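Local coordinates for protein alpha-galactosidase (PDB 3MI6) that probably hydrolyses terminal, non-reducing alpha-D-galactose residues in alpha-galactosides, as a glycosidase of family 36, at residues A201-L206 against W546-T551. Residues are numbered along the deposited sequence; the frame is centred on the assembly and turned at random.
Sequences ARERHL and WTSDDT
Beside the predicted active site of this family 36 enzyme, in the loop that follows barrel strand 544-546, Ser548 meets Glu203 of the N-terminal beta domain. Ser548 OG donates to Glu203 OE1 over 2.8 Å, reaching the syn side of the carboxylate 23° out of its plane. Ser548 OG, anti to its own backbone N (chi1 -177°), also accepts from Asp550 N at 3.0 Å, closing an ST turn, so a small side chain that both donates and accepts suits this bend. Glu203 OE2 takes a hydrogen from a water 2.7 Å away, and that water in turn accepts from Ala201 N and Asp549 N; Gly531 N is a further donor to OE2. Replaced by an alanine, Glu203 would give up both oxygens, which would probably leave Ser548 OG and Gly531 N without their acceptor and the water less firmly held beside Asp549. The loop belongs to the (beta/alpha)8 barrel, whose catalytic residues sit at the C-terminal ends of the strands; Asp549 is the predicted proton donor. Asp549 OD1 accepts from Trp546 NE1 at 3.2 Å, nearly in the indole plane, while OD2 accepts a hydrogen bond from NE1 of Trp200, which immediately precedes Ala201 and is a predicted substrate-binding residue. Arg204, long enough to span from the N-terminal segment to the barrel loop, brings NH2 edge-on to Thr547 O in a weak bond of 3.1 Å, while its NE bonds to Thr563 and its NH1 to Gly531 O. Where the backbones come close, the compact Ala201 sets CB 3.8 Å from Asp550 CB.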
loop_
_atom_site.group_PDB
_atom_site.type_symbol
_atom_site.label_atom_id
_atom_site.label_comp_id
_atom_site.label_asym_id
_atom_site.label_seq_id
_atom_site.Cartn_x
_atom_site.Cartn_y
_atom_site.Cartn_z
ATOM N N ALA D 201 2.678 21.981 20.834
ATOM C CA ALA D 201 1.451 21.323 21.281
ATOM C C ALA D 201 1.102 20.020 20.515
ATOM O O ALA D 201 0.071 19.413 20.774
ATOM C CB ALA D 201 0.302 22.284 21.236
ATOM N N ARG D 202 1.949 19.601 19.576
ATOM C CA ARG D 202 1.816 18.283 18.947
ATOM C C ARG D 202 3.161 17.714 18.482
ATOM O O ARG D 202 3.301 17.296 17.347
ATOM C CB ARG D 202 0.798 18.297 17.789
ATOM C CG ARG D 202 0.570 19.646 17.177
ATOM C CD ARG D 202 -0.432 19.603 16.018
ATOM N NE ARG D 202 0.264 19.255 14.783
ATOM C CZ ARG D 202 0.321 20.003 13.682
ATOM N NH1 ARG D 202 -0.311 21.161 13.603
ATOM N NH2 ARG D 202 1.004 19.555 12.637
ATOM N N GLU D 203 4.139 17.685 19.370
ATOM C CA GLU D 203 5.480 17.236 19.011
ATOM C C GLU D 203 5.598 15.750 18.645
ATOM O O GLU D 203 4.903 14.886 19.180
ATOM C CB GLU D 203 6.479 17.541 20.144
ATOM C CG GLU D 203 6.651 19.016 20.480
ATOM C CD GLU D 203 5.618 19.532 21.472
ATOM O OE1 GLU D 203 4.440 19.134 21.369
ATOM O OE2 GLU D 203 5.998 20.338 22.357
ATOM N N ARG D 204 6.503 15.468 17.724
ATOM C CA ARG D 204 7.044 14.126 17.567
ATOM C C ARG D 204 6.071 13.008 17.195
ATOM O O ARG D 204 6.256 11.879 17.628
ATOM C CB ARG D 204 7.860 13.746 18.814
ATOM C CG ARG D 204 9.203 14.461 18.869
ATOM C CD ARG D 204 10.040 14.080 20.070
ATOM N NE ARG D 204 9.416 14.535 21.306
ATOM C CZ ARG D 204 9.314 15.816 21.667
ATOM N NH1 ARG D 204 9.790 16.775 20.870
ATOM N NH2 ARG D 204 8.720 16.142 22.817
ATOM N N HIS D 205 5.067 13.285 16.370
ATOM C CA HIS D 205 4.295 12.181 15.776
ATOM C C HIS D 205 5.218 11.380 14.846
ATOM O O HIS D 205 6.094 11.952 14.194
ATOM C CB HIS D 205 3.081 12.701 14.994
ATOM C CG HIS D 205 2.023 13.320 15.855
ATOM N ND1 HIS D 205 0.689 13.333 15.501
ATOM C CD2 HIS D 205 2.100 13.930 17.066
ATOM C CE1 HIS D 205 -0.009 13.936 16.451
ATOM N NE2 HIS D 205 0.822 14.307 17.412
ATOM N N LEU D 206 5.006 10.066 14.775
ATOM C CA LEU D 206 5.851 9.177 13.982
ATOM C C LEU D 206 5.428 9.121 12.498
ATOM O O LEU D 206 4.250 9.017 12.179
ATOM C CB LEU D 206 5.824 7.790 14.606
ATOM C CG LEU D 206 6.766 6.705 14.080
ATOM C CD1 LEU D 206 6.982 5.711 15.190
ATOM C CD2 LEU D 206 6.254 5.989 12.825
ATOM N N TRP D 546 10.190 19.187 29.835
ATOM C CA TRP D 546 8.745 19.394 29.739
ATOM C C TRP D 546 8.314 18.991 28.325
ATOM O O TRP D 546 8.550 19.718 27.363
ATOM C CB TRP D 546 8.391 20.855 30.039
ATOM C CG TRP D 546 6.916 21.150 29.974
ATOM C CD1 TRP D 546 6.307 22.166 29.293
ATOM C CD2 TRP D 546 5.860 20.401 30.599
ATOM N NE1 TRP D 546 4.938 22.105 29.467
ATOM C CE2 TRP D 546 4.641 21.033 30.264
ATOM C CE3 TRP D 546 5.830 19.266 31.419
ATOM C CZ2 TRP D 546 3.411 20.566 30.719
ATOM C CZ3 TRP D 546 4.608 18.803 31.865
ATOM C CH2 TRP D 546 3.413 19.451 31.512
ATOM N N THR D 547 7.690 17.824 28.202
ATOM C CA THR D 547 7.538 17.161 26.906
ATOM C C THR D 547 6.727 17.941 25.875
ATOM O O THR D 547 7.114 18.037 24.714
ATOM C CB THR D 547 6.921 15.772 27.085
ATOM O OG1 THR D 547 7.471 15.178 28.264
ATOM C CG2 THR D 547 7.208 14.877 25.874
ATOM N N SER D 548 5.589 18.471 26.300
ATOM C CA SER D 548 4.762 19.306 25.441
ATOM C C SER D 548 3.971 20.284 26.293
ATOM O O SER D 548 3.603 19.965 27.415
ATOM C CB SER D 548 3.793 18.440 24.625
ATOM O OG SER D 548 3.026 19.236 23.735
ATOM N N ASP D 549 3.715 21.469 25.760
ATOM C CA ASP D 549 2.765 22.378 26.373
ATOM C C ASP D 549 1.364 21.805 26.299
ATOM O O ASP D 549 0.491 22.153 27.099
ATOM C CB ASP D 549 2.788 23.736 25.694
ATOM C CG ASP D 549 3.610 24.738 26.453
ATOM O OD1 ASP D 549 3.879 24.468 27.643
ATOM O OD2 ASP D 549 3.991 25.783 25.856
ATOM N N ASP D 550 1.142 20.935 25.324
ATOM C CA ASP D 550 -0.119 20.230 25.234
ATOM C C ASP D 550 -0.186 19.204 26.367
ATOM O O ASP D 550 0.566 18.224 26.364
ATOM C CB ASP D 550 -0.254 19.544 23.876
ATOM C CG ASP D 550 -1.636 18.978 23.647
ATOM O OD1 ASP D 550 -2.363 18.711 24.632
ATOM O OD2 ASP D 550 -2.016 18.805 22.472
ATOM N N THR D 551 -1.084 19.446 27.327
ATOM C CA THR D 551 -1.286 18.554 28.470
ATOM C C THR D 551 -2.647 17.849 28.423
ATOM O O THR D 551 -3.125 17.334 29.452
ATOM C CB THR D 551 -1.186 19.323 29.809
ATOM O OG1 THR D 551 -2.226 20.309 29.878
ATOM C CG2 THR D 551 0.145 20.011 29.919
HETATM O O HOH W 1 4.378 22.256 23.313
#